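Local coordinates for protein ATP-dependent DNA helicase (Mycobacterium smegmatis, PDB 5V9X) that probably couples ATP hydrolysis to 3'-to-5' movement along single-stranded DNA and so unwinds RNA:DNA hybrids, at residues P791-G796 with P800-R805; K431-L436 with L669-E674; S208-D213 with A220-L225. All blocks are in the same frame, centred on the assembly; numbering follows the deposited sequence.

Interaction 1: residues P791-G796 with P800-R805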
loop_
_atom_site.group_PDB
_atom_site.type_symbol
_atom_site.label_atom_id
_atom_site.label_comp_id
_atom_site.label_asym_id
_atom_site.label_seq_id
_atom_site.Cartn_x
_atom_site.Cartn_y
_atom_site.Cartn_z
ATOM N N PRO A 791 19.269 -18.308 -8.774
ATOM C CA PRO A 791 19.252 -18.891 -10.122
ATOM C C PRO A 791 17.821 -19.157 -10.568
ATOM O O PRO A 791 17.022 -19.729 -9.824
ATOM C CB PRO A 791 20.051 -20.189 -9.960
ATOM C CG PRO A 791 19.935 -20.527 -8.512
ATOM C CD PRO A 791 19.862 -19.218 -7.779
ATOM N N ARG A 792 17.497 -18.723 -11.780
ATOM C CA ARG A 792 16.165 -18.889 -12.342
ATOM C C ARG A 792 16.146 -20.040 -13.345
ATOM O O ARG A 792 17.185 -20.554 -13.764
ATOM C CB ARG A 792 15.689 -17.583 -12.994
ATOM C CG ARG A 792 16.766 -16.823 -13.754
ATOM C CD ARG A 792 16.216 -15.557 -14.403
ATOM N NE ARG A 792 15.629 -14.634 -13.434
ATOM C CZ ARG A 792 15.052 -13.480 -13.758
ATOM N NH1 ARG A 792 14.982 -13.103 -15.029
ATOM N NH2 ARG A 792 14.544 -12.699 -12.814
ATOM N N ARG A 793 14.930 -20.451 -13.720
ATOM C CA ARG A 793 14.765 -21.592 -14.615
ATOM C C ARG A 793 14.909 -21.203 -16.080
ATOM O O ARG A 793 15.260 -22.048 -16.910
ATOM C CB ARG A 793 13.404 -22.248 -14.386
ATOM C CG ARG A 793 13.272 -22.970 -13.057
ATOM C CD ARG A 793 12.929 -24.435 -13.271
ATOM N NE ARG A 793 13.969 -25.321 -12.757
ATOM C CZ ARG A 793 14.058 -26.614 -13.046
ATOM N NH1 ARG A 793 13.171 -27.179 -13.856
ATOM N NH2 ARG A 793 15.038 -27.343 -12.532
ATOM N N HIS A 794 14.631 -19.944 -16.416
ATOM C CA HIS A 794 14.775 -19.420 -17.764
ATOM C C HIS A 794 15.330 -18.009 -17.631
ATOM O O HIS A 794 14.857 -17.238 -16.782
ATOM C CB HIS A 794 13.438 -19.398 -18.517
ATOM C CG HIS A 794 13.577 -19.180 -19.992
ATOM N ND1 HIS A 794 13.912 -17.959 -20.538
ATOM C CD2 HIS A 794 13.418 -20.027 -21.037
ATOM C CE1 HIS A 794 13.958 -18.064 -21.855
ATOM N NE2 HIS A 794 13.663 -19.309 -22.183
ATOM N N PRO A 795 16.335 -17.648 -18.436
ATOM C CA PRO A 795 16.976 -16.333 -18.251
ATOM C C PRO A 795 16.015 -15.161 -18.350
ATOM O O PRO A 795 16.141 -14.200 -17.583
ATOM C CB PRO A 795 18.026 -16.302 -19.372
ATOM C CG PRO A 795 18.306 -17.735 -19.665
ATOM C CD PRO A 795 17.000 -18.449 -19.476
ATOM N N GLY A 796 15.052 -15.216 -19.265
ATOM C CA GLY A 796 14.119 -14.120 -19.433
ATOM C C GLY A 796 12.775 -14.351 -18.773
ATOM O O GLY A 796 11.751 -13.860 -19.257
ATOM N N PRO A 800 9.454 -19.745 -11.047
ATOM C CA PRO A 800 8.227 -20.008 -10.287
ATOM C C PRO A 800 8.486 -19.980 -8.789
ATOM O O PRO A 800 9.620 -20.090 -8.319
ATOM C CB PRO A 800 7.804 -21.405 -10.759
ATOM C CG PRO A 800 9.044 -22.008 -11.338
ATOM C CD PRO A 800 9.809 -20.869 -11.929
ATOM N N LEU A 801 7.398 -19.829 -8.030
ATOM C CA LEU A 801 7.529 -19.613 -6.594
ATOM C C LEU A 801 8.140 -20.824 -5.899
ATOM O O LEU A 801 8.934 -20.673 -4.964
ATOM C CB LEU A 801 6.168 -19.267 -5.992
ATOM C CG LEU A 801 6.196 -18.471 -4.690
ATOM C CD1 LEU A 801 7.105 -17.260 -4.819
ATOM C CD2 LEU A 801 4.796 -18.035 -4.339
ATOM N N TRP A 802 7.791 -22.035 -6.347
ATOM C CA TRP A 802 8.395 -23.230 -5.766
ATOM C C TRP A 802 9.903 -23.246 -5.970
ATOM O O TRP A 802 10.639 -23.791 -5.139
ATOM C CB TRP A 802 7.768 -24.492 -6.365
ATOM C CG TRP A 802 8.121 -24.735 -7.808
ATOM C CD1 TRP A 802 7.385 -24.378 -8.902
ATOM C CD2 TRP A 802 9.294 -25.393 -8.314
ATOM N NE1 TRP A 802 8.026 -24.771 -10.053
ATOM C CE2 TRP A 802 9.199 -25.394 -9.721
ATOM C CE3 TRP A 802 10.413 -25.980 -7.714
ATOM C CZ2 TRP A 802 10.179 -25.958 -10.536
ATOM C CZ3 TRP A 802 11.387 -26.538 -8.526
ATOM C CH2 TRP A 802 11.263 -26.523 -9.921
ATOM N N HIS A 803 10.379 -22.651 -7.066
ATOM C CA HIS A 803 11.803 -22.668 -7.377
ATOM C C HIS A 803 12.550 -21.562 -6.643
ATOM O O HIS A 803 13.691 -21.764 -6.211
ATOM C CB HIS A 803 12.003 -22.545 -8.885
ATOM C CG HIS A 803 13.424 -22.711 -9.322
ATOM N ND1 HIS A 803 14.135 -21.704 -9.937
ATOM C CD2 HIS A 803 14.266 -23.767 -9.232
ATOM C CE1 HIS A 803 15.354 -22.133 -10.209
ATOM N NE2 HIS A 803 15.460 -23.381 -9.791
ATOM N N GLN A 804 11.933 -20.385 -6.507
ATOM C CA GLN A 804 12.502 -19.354 -5.646
ATOM C C GLN A 804 12.711 -19.889 -4.236
ATOM O O GLN A 804 13.793 -19.743 -3.660
ATOM C CB GLN A 804 11.596 -18.120 -5.620
ATOM C CG GLN A 804 11.707 -17.219 -6.838
ATOM C CD GLN A 804 10.971 -15.903 -6.660
ATOM O OE1 GLN A 804 10.486 -15.592 -5.572
ATOM N NE2 GLN A 804 10.885 -15.122 -7.730
ATOM N N ARG A 805 11.685 -20.535 -3.677
ATOM C CA ARG A 805 11.779 -21.067 -2.320
ATOM C C ARG A 805 12.911 -22.078 -2.195
ATOM O O ARG A 805 13.715 -22.012 -1.259
ATOM C CB ARG A 805 10.451 -21.705 -1.922
ATOM C CG ARG A 805 9.317 -20.721 -1.777
ATOM C CD ARG A 805 7.985 -21.407 -1.953
ATOM N NE ARG A 805 6.880 -20.521 -1.613
ATOM C CZ ARG A 805 5.617 -20.751 -1.947
ATOM N NH1 ARG A 805 5.302 -21.840 -2.637
ATOM N NH2 ARG A 805 4.670 -19.895 -1.591
#

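Interaction 2: residues K431-L436 with L669-E674. With nucleotides of chain B.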
loop_
_atom_site.group_PDB
_atom_site.type_symbol
_atom_site.label_atom_id
_atom_site.label_comp_id
_atom_site.label_asym_id
_atom_site.label_seq_id
_atom_site.Cartn_x
_atom_site.Cartn_y
_atom_site.Cartn_z
ATOM N N LYS A 431 -17.869 -6.737 7.610
ATOM C CA LYS A 431 -18.087 -8.144 7.302
ATOM C C LYS A 431 -18.510 -8.953 8.520
ATOM O O LYS A 431 -19.285 -9.909 8.380
ATOM C CB LYS A 431 -16.817 -8.763 6.706
ATOM C CG LYS A 431 -16.507 -8.306 5.288
ATOM C CD LYS A 431 -15.152 -8.817 4.811
ATOM C CE LYS A 431 -15.103 -10.332 4.738
ATOM N NZ LYS A 431 -13.806 -10.826 4.194
ATOM N N HIS A 432 -18.026 -8.595 9.706
ATOM C CA HIS A 432 -18.341 -9.330 10.926
ATOM C C HIS A 432 -18.278 -8.367 12.107
ATOM O O HIS A 432 -18.097 -7.158 11.938
ATOM C CB HIS A 432 -17.399 -10.526 11.095
ATOM C CG HIS A 432 -15.949 -10.165 11.034
ATOM N ND1 HIS A 432 -15.283 -9.954 9.846
ATOM C CD2 HIS A 432 -15.034 -9.982 12.016
ATOM C CE1 HIS A 432 -14.022 -9.655 10.097
ATOM N NE2 HIS A 432 -13.844 -9.666 11.406
ATOM N N ARG A 433 -18.413 -8.919 13.315
ATOM C CA ARG A 433 -18.602 -8.096 14.506
ATOM C C ARG A 433 -17.408 -7.179 14.756
ATOM O O ARG A 433 -17.557 -5.954 14.823
ATOM C CB ARG A 433 -18.871 -8.992 15.716
ATOM C CG ARG A 433 -20.178 -9.767 15.617
ATOM C CD ARG A 433 -21.108 -9.437 16.772
ATOM N NE ARG A 433 -20.980 -10.386 17.876
ATOM C CZ ARG A 433 -21.571 -10.239 19.057
ATOM N NH1 ARG A 433 -22.328 -9.175 19.295
ATOM N NH2 ARG A 433 -21.405 -11.153 20.004
ATOM N N THR A 434 -16.209 -7.750 14.905
ATOM C CA THR A 434 -15.044 -6.913 15.185
ATOM C C THR A 434 -14.645 -6.050 13.996
ATOM O O THR A 434 -13.926 -5.062 14.178
ATOM C CB THR A 434 -13.846 -7.761 15.615
ATOM O OG1 THR A 434 -13.464 -8.640 14.547
ATOM C CG2 THR A 434 -14.189 -8.569 16.857
ATOM N N ASP A 435 -15.082 -6.401 12.783
ATOM C CA ASP A 435 -14.848 -5.519 11.648
ATOM C C ASP A 435 -15.666 -4.240 11.771
ATOM O O ASP A 435 -15.255 -3.191 11.261
ATOM C CB ASP A 435 -15.174 -6.239 10.341
ATOM C CG ASP A 435 -14.751 -5.448 9.115
ATOM O OD1 ASP A 435 -13.897 -4.546 9.247
ATOM O OD2 ASP A 435 -15.279 -5.726 8.018
ATOM N N LEU A 436 -16.817 -4.307 12.445
ATOM C CA LEU A 436 -17.631 -3.114 12.659
ATOM C C LEU A 436 -16.859 -2.054 13.434
ATOM O O LEU A 436 -16.939 -0.861 13.119
ATOM C CB LEU A 436 -18.921 -3.490 13.387
ATOM C CG LEU A 436 -19.824 -2.371 13.907
ATOM C CD1 LEU A 436 -20.315 -1.498 12.768
ATOM C CD2 LEU A 436 -20.993 -2.956 14.684
ATOM N N LEU A 669 -20.087 -4.929 22.535
ATOM C CA LEU A 669 -19.313 -4.474 23.685
ATOM C C LEU A 669 -19.939 -4.935 24.993
ATOM O O LEU A 669 -19.225 -5.280 25.941
ATOM C CB LEU A 669 -19.180 -2.953 23.649
ATOM C CG LEU A 669 -18.465 -2.439 22.400
ATOM C CD1 LEU A 669 -18.462 -0.921 22.358
ATOM C CD2 LEU A 669 -17.048 -2.986 22.344
ATOM N N ARG A 670 -21.272 -4.949 25.064
ATOM C CA ARG A 670 -21.944 -5.472 26.251
ATOM C C ARG A 670 -21.559 -6.924 26.499
ATOM O O ARG A 670 -21.152 -7.290 27.607
ATOM C CB ARG A 670 -23.460 -5.329 26.104
ATOM C CG ARG A 670 -24.244 -5.913 27.268
ATOM C CD ARG A 670 -25.739 -5.661 27.145
ATOM N NE ARG A 670 -26.295 -6.160 25.891
ATOM C CZ ARG A 670 -26.521 -7.444 25.627
ATOM N NH1 ARG A 670 -26.227 -8.373 26.526
ATOM N NH2 ARG A 670 -27.036 -7.800 24.458
ATOM N N GLU A 671 -21.669 -7.768 25.467
ATOM C CA GLU A 671 -21.337 -9.182 25.624
ATOM C C GLU A 671 -19.866 -9.375 25.969
ATOM O O GLU A 671 -19.522 -10.238 26.785
ATOM C CB GLU A 671 -21.685 -9.953 24.353
ATOM C CG GLU A 671 -23.169 -10.082 24.074
ATOM C CD GLU A 671 -23.447 -10.968 22.877
ATOM O OE1 GLU A 671 -22.711 -11.960 22.688
ATOM O OE2 GLU A 671 -24.393 -10.669 22.120
ATOM N N GLN A 672 -18.978 -8.597 25.343
ATOM C CA GLN A 672 -17.565 -8.673 25.698
ATOM C C GLN A 672 -17.345 -8.230 27.137
ATOM O O GLN A 672 -16.523 -8.811 27.856
ATOM C CB GLN A 672 -16.730 -7.821 24.744
ATOM C CG GLN A 672 -15.235 -7.927 24.990
ATOM C CD GLN A 672 -14.716 -9.334 24.769
ATOM O OE1 GLN A 672 -15.178 -10.041 23.877
ATOM N NE2 GLN A 672 -13.757 -9.749 25.587
ATOM N N ARG A 673 -18.076 -7.204 27.572
ATOM C CA ARG A 673 -18.008 -6.778 28.964
ATOM C C ARG A 673 -18.559 -7.855 29.893
ATOM O O ARG A 673 -17.998 -8.103 30.964
ATOM C CB ARG A 673 -18.769 -5.461 29.134
ATOM C CG ARG A 673 -18.178 -4.505 30.157
ATOM C CD ARG A 673 -18.822 -3.124 30.078
ATOM N NE ARG A 673 -20.280 -3.182 30.167
ATOM C CZ ARG A 673 -21.104 -2.941 29.150
ATOM N NH1 ARG A 673 -20.620 -2.617 27.958
ATOM N NH2 ARG A 673 -22.417 -3.019 29.326
ATOM N N GLU A 674 -19.648 -8.516 29.493
ATOM C CA GLU A 674 -20.207 -9.583 30.317
ATOM C C GLU A 674 -19.282 -10.791 30.384
ATOM O O GLU A 674 -19.331 -11.553 31.354
ATOM C CB GLU A 674 -21.574 -10.006 29.782
ATOM C CG GLU A 674 -22.651 -8.942 29.884
ATOM C CD GLU A 674 -23.942 -9.362 29.209
ATOM O OE1 GLU A 674 -24.002 -10.497 28.691
ATOM O OE2 GLU A 674 -24.897 -8.557 29.193
ATOM P P DC B 3 -19.997 -15.248 7.179
ATOM O OP1 DC B 3 -21.084 -14.302 6.849
ATOM O OP2 DC B 3 -19.832 -16.487 6.387
ATOM O "O5'" DC B 3 -18.618 -14.431 7.151
ATOM C "C5'" DC B 3 -18.387 -13.483 6.108
ATOM C "C4'" DC B 3 -16.916 -13.105 6.000
ATOM O "O4'" DC B 3 -16.436 -12.597 7.273
ATOM C "C3'" DC B 3 -15.966 -14.240 5.605
ATOM O "O3'" DC B 3 -15.004 -13.760 4.666
ATOM C "C2'" DC B 3 -15.305 -14.604 6.934
ATOM C "C1'" DC B 3 -15.229 -13.242 7.604
ATOM N N1 DC B 3 -15.117 -13.305 9.089
ATOM C C2 DC B 3 -13.896 -13.007 9.707
ATOM O O2 DC B 3 -12.923 -12.698 9.008
ATOM N N3 DC B 3 -13.815 -13.064 11.059
ATOM C C4 DC B 3 -14.886 -13.400 11.780
ATOM N N4 DC B 3 -14.757 -13.445 13.109
ATOM C C5 DC B 3 -16.137 -13.707 11.166
ATOM C C6 DC B 3 -16.206 -13.644 9.834
ATOM P P DC B 4 -15.099 -14.171 3.114
ATOM O OP1 DC B 4 -14.270 -13.211 2.350
ATOM O OP2 DC B 4 -16.530 -14.333 2.780
ATOM O "O5'" DC B 4 -14.389 -15.607 3.047
ATOM C "C5'" DC B 4 -12.983 -15.725 3.263
ATOM C "C4'" DC B 4 -12.647 -17.053 3.925
ATOM O "O4'" DC B 4 -13.558 -17.280 5.013
ATOM C "C3'" DC B 4 -12.779 -18.278 3.022
ATOM O "O3'" DC B 4 -11.496 -18.672 2.539
ATOM C "C2'" DC B 4 -13.396 -19.366 3.926
ATOM C "C1'" DC B 4 -13.625 -18.658 5.266
ATOM N N1 DC B 4 -14.954 -18.958 5.878
ATOM C C2 DC B 4 -15.080 -20.018 6.786
ATOM O O2 DC B 4 -14.082 -20.693 7.068
ATOM N N3 DC B 4 -16.296 -20.273 7.332
ATOM C C4 DC B 4 -17.348 -19.520 7.003
ATOM N N4 DC B 4 -18.525 -19.811 7.565
ATOM C C5 DC B 4 -17.239 -18.437 6.080
ATOM C C6 DC B 4 -16.036 -18.194 5.549
#

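Interaction 3: residues S208-D213 with A220-L225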
loop_
_atom_site.group_PDB
_atom_site.type_symbol
_atom_site.label_atom_id
_atom_site.label_comp_id
_atom_site.label_asym_id
_atom_site.label_seq_id
_atom_site.Cartn_x
_atom_site.Cartn_y
_atom_site.Cartn_z
ATOM N N SER A 208 15.563 5.204 -9.714
ATOM C CA SER A 208 15.271 5.469 -11.120
ATOM C C SER A 208 15.373 6.958 -11.428
ATOM O O SER A 208 15.959 7.353 -12.443
ATOM C CB SER A 208 13.879 4.945 -11.479
ATOM O OG SER A 208 13.843 3.529 -11.491
ATOM N N LEU A 209 14.822 7.799 -10.548
ATOM C CA LEU A 209 14.855 9.239 -10.776
ATOM C C LEU A 209 16.275 9.793 -10.708
ATOM O O LEU A 209 16.603 10.735 -11.441
ATOM C CB LEU A 209 13.955 9.950 -9.766
ATOM C CG LEU A 209 12.459 9.639 -9.872
ATOM C CD1 LEU A 209 11.669 10.394 -8.809
ATOM C CD2 LEU A 209 11.932 9.956 -11.268
ATOM N N GLU A 210 17.130 9.236 -9.846
ATOM C CA GLU A 210 18.518 9.688 -9.808
ATOM C C GLU A 210 19.278 9.232 -11.047
ATOM O O GLU A 210 20.127 9.965 -11.566
ATOM C CB GLU A 210 19.208 9.189 -8.539
ATOM C CG GLU A 210 18.774 9.900 -7.264
ATOM C CD GLU A 210 19.058 11.396 -7.292
ATOM O OE1 GLU A 210 18.275 12.160 -6.685
ATOM O OE2 GLU A 210 20.061 11.809 -7.915
ATOM N N ARG A 211 18.987 8.023 -11.534
ATOM C CA ARG A 211 19.556 7.582 -12.804
ATOM C C ARG A 211 19.091 8.472 -13.949
ATOM O O ARG A 211 19.842 8.720 -14.900
ATOM C CB ARG A 211 19.188 6.124 -13.067
ATOM C CG ARG A 211 19.836 5.140 -12.108
ATOM C CD ARG A 211 19.264 3.743 -12.278
ATOM N NE ARG A 211 19.346 3.273 -13.658
ATOM C CZ ARG A 211 18.811 2.136 -14.090
ATOM N NH1 ARG A 211 18.155 1.351 -13.248
ATOM N NH2 ARG A 211 18.930 1.782 -15.362
ATOM N N LEU A 212 17.849 8.960 -13.879
ATOM C CA LEU A 212 17.376 9.934 -14.856
ATOM C C LEU A 212 18.203 11.212 -14.799
ATOM O O LEU A 212 18.731 11.670 -15.819
ATOM C CB LEU A 212 15.897 10.243 -14.613
ATOM C CG LEU A 212 15.274 11.343 -15.481
ATOM C CD1 LEU A 212 15.154 10.895 -16.931
ATOM C CD2 LEU A 212 13.923 11.765 -14.933
ATOM N N ASP A 213 18.342 11.791 -13.600
ATOM C CA ASP A 213 19.067 13.049 -13.446
ATOM C C ASP A 213 20.487 12.968 -13.993
ATOM O O ASP A 213 21.057 13.991 -14.391
ATOM C CB ASP A 213 19.093 13.459 -11.971
ATOM C CG ASP A 213 17.763 14.007 -11.492
ATOM O OD1 ASP A 213 16.851 14.171 -12.329
ATOM O OD2 ASP A 213 17.628 14.276 -10.277
ATOM N N ALA A 220 15.987 17.214 -13.373
ATOM C CA ALA A 220 14.653 17.715 -13.656
ATOM C C ALA A 220 13.984 18.236 -12.390
ATOM O O ALA A 220 14.297 17.818 -11.272
ATOM C CB ALA A 220 13.794 16.616 -14.283
ATOM N N GLN A 221 13.058 19.169 -12.582
ATOM C CA GLN A 221 12.211 19.636 -11.496
ATOM C C GLN A 221 11.222 18.541 -11.113
ATOM O O GLN A 221 10.595 17.929 -11.983
ATOM C CB GLN A 221 11.472 20.903 -11.926
ATOM C CG GLN A 221 10.572 21.515 -10.872
ATOM C CD GLN A 221 9.783 22.694 -11.412
ATOM O OE1 GLN A 221 9.320 22.675 -12.553
ATOM N NE2 GLN A 221 9.632 23.729 -10.596
ATOM N N ARG A 222 11.086 18.289 -9.813
ATOM C CA ARG A 222 10.251 17.206 -9.306
ATOM C C ARG A 222 9.021 17.774 -8.610
ATOM O O ARG A 222 9.141 18.627 -7.725
ATOM C CB ARG A 222 11.036 16.311 -8.347
ATOM C CG ARG A 222 12.215 15.613 -8.997
ATOM C CD ARG A 222 12.890 14.650 -8.042
ATOM N NE ARG A 222 14.106 14.087 -8.614
ATOM C CZ ARG A 222 14.865 13.177 -8.013
ATOM N NH1 ARG A 222 14.535 12.718 -6.815
ATOM N NH2 ARG A 222 15.958 12.724 -8.617
ATOM N N ILE A 223 7.846 17.288 -9.001
ATOM C CA ILE A 223 6.573 17.737 -8.449
ATOM C C ILE A 223 5.822 16.524 -7.918
ATOM O O ILE A 223 5.656 15.529 -8.632
ATOM C CB ILE A 223 5.731 18.485 -9.499
ATOM C CG1 ILE A 223 6.500 19.698 -10.028
ATOM C CG2 ILE A 223 4.395 18.909 -8.906
ATOM C CD1 ILE A 223 5.938 20.265 -11.314
ATOM N N GLY A 224 5.371 16.608 -6.669
ATOM C CA GLY A 224 4.634 15.531 -6.039
ATOM C C GLY A 224 3.235 15.970 -5.656
ATOM O O GLY A 224 3.001 17.132 -5.314
ATOM N N LEU A 225 2.300 15.021 -5.710
ATOM C CA LEU A 225 0.891 15.278 -5.450
ATOM C C LEU A 225 0.333 14.188 -4.546
ATOM O O LEU A 225 0.626 13.007 -4.741
ATOM C CB LEU A 225 0.084 15.321 -6.754
ATOM C CG LEU A 225 0.673 16.142 -7.900
ATOM C CD1 LEU A 225 -0.095 15.900 -9.189
ATOM C CD2 LEU A 225 0.669 17.614 -7.539
#

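Interaction 1: residues P791-G796 with P800-R805
Arg793 reaches across to the first turn of helix 801-815 and lays its aliphatic part on the imidazole of His803. The CH-pi contact is made by CG, which sits 3.6 Å from the centroid of the His803 ring and 15° off the ring normal, so the methylene rests over the face. Beyond CG the arginine chain bends at both chi2 and chi3, which carries the guanidinium past the imidazole to Trp802 CH2. There Trp802 CH2 lies over one face of the guanidinium, 4.1 Å from Arg793 NE. The two planes are 60° apart, an inclined meeting and not a parallel stack. Within the helix, His803 CB sits over the centre of one indole face.

The contact belongs to the DEAD/H-associated region of this Lhr helicase, where the loop between helices 774-786 and 801-815 folds back on the start of the second helix. Pro800 occupies its N-cap position, and its O accepts from both His803 N and Gln804 N. His803 CG stands anti to the backbone N (chi1 -173°), which sends the imidazole out to the loop and brings CE1 up to Pro791 O; His803 ND1, 3.5 Å from Pro791 O, has too poor an angle for a hydrogen bond.

Arg792 leaves the backbone pointing away from the helix. Its NH1 meets Pro795 O at 3.0 Å, in the guanidinium plane but above the carbonyl plane, and also bonds Thr544 OG1. Further along the loop, His794 ND1 accepts from Gly796 N in the plane of the imidazole ring.

Interaction 2: residues K431-L436 with L669-E674
The loop that leaves strand 424-429 of the second parallel, RecA-like sheet and enters helix 433-448 binds the DNA strand on one side and helix 661-676 on the other. The link between the two segments is a single ion pair between Arg433 and Glu671. Arg433 NH2 donates to Glu671 OE1 over 3.1 Å in a weak bond, bent to 149° at the hydrogen. The carboxylate carbon lies at the guanidinium edge, in its plane, yet the carboxylate plane itself is turned 54° from that of the guanidinium. Glu671 OE2 is 3.8 Å from Arg433 NH1, and the sole bond across the contact is through OE1. Bends at chi2 and chi3 of Arg433 bring its guanidinium to the carboxylate, while Glu671 runs extended beyond CG. Pro865 of helix 865-870 touches both residues. On helix 661-676, Arg670 NH1 makes a separate salt bridge with Glu674 OE2, one turn on.

On the DNA side, His432 is sandwiched. Asp435 CB covers the centre of one imidazole face, and the cytosine of DC3 of chain B stacks on the opposite face, its N3 3.3 Å above the ring plane. Lys431 NZ bonds OP1 of DC4 of chain B at 3.1 Å and, weakly, O3' of DC3 of chain B, gripping the phosphate linkage between the two nucleotides. Asp435 holds two backbone amides: its OD2 accepts from Lys431 N at 2.8 Å, and its OD1 from Ala402 N. The base over a histidine and the phosphate held by lysine form part of the binding surface for the DNA tracking strand on the second RecA-like domain.

Interaction 3: residues S208-D213 with A220-L225
The guanidinium of Arg222 has Leu209 CB over one face, 3.6 Å above its plane and offset toward the rim, and the carboxylate of Asp213 at its edge. Glu210 OE1 comes in obliquely, its carboxylate plane turned 54° from the guanidinium. The pieces are helix 200-213 and strand 221-226 of the first RecA-like domain, in the DEAD/DEAH-box region; the helix packs on the parallel sheet and a short loop returns the chain to the next strand, the two segment axes running nearly antiparallel at 154°.

Arg222 extends straight from CG to NE, and its NH2 reaches both acids, whose oxygens approach it roughly at right angles to each other. It meets Asp213 OD2 at 2.8 Å, the oxygen being approached from above the carboxylate plane, and Glu210 OE1 at 3.1 Å in a bond that is weak by its geometry. Glu210 points away from the strand at its root and gets there by bending at chi2 (-60°). The two carboxylates probably offset the charge of the buried guanidinium; its NH1 is taken up by Leu239 O. The other oxygen of Asp213, OD1, accepts weakly from Ala220 N over 3.3 Å.

Overall arrangement
Interaction 3 is the buried one: it joins a helix to its neighbouring strand in the first RecA-like domain, and a network of charges satisfies the enclosed arginine. Interaction 2 lies at the surface, where a lone weak salt bridge ties the second RecA-like domain to a distant part of the chain and the residues just before Arg433 grip DNA. Interaction 1, partly buried, is local to one loop and the helix that follows; Arg793 packs on His803 and Trp802, with no ion pair across the contact. The contacts are separate: the centres of interactions 2 and 3 are about 48 Å apart, on opposite sides of the chain's centre, and the nearest atoms of interactions 1 and 3 about 15 Å.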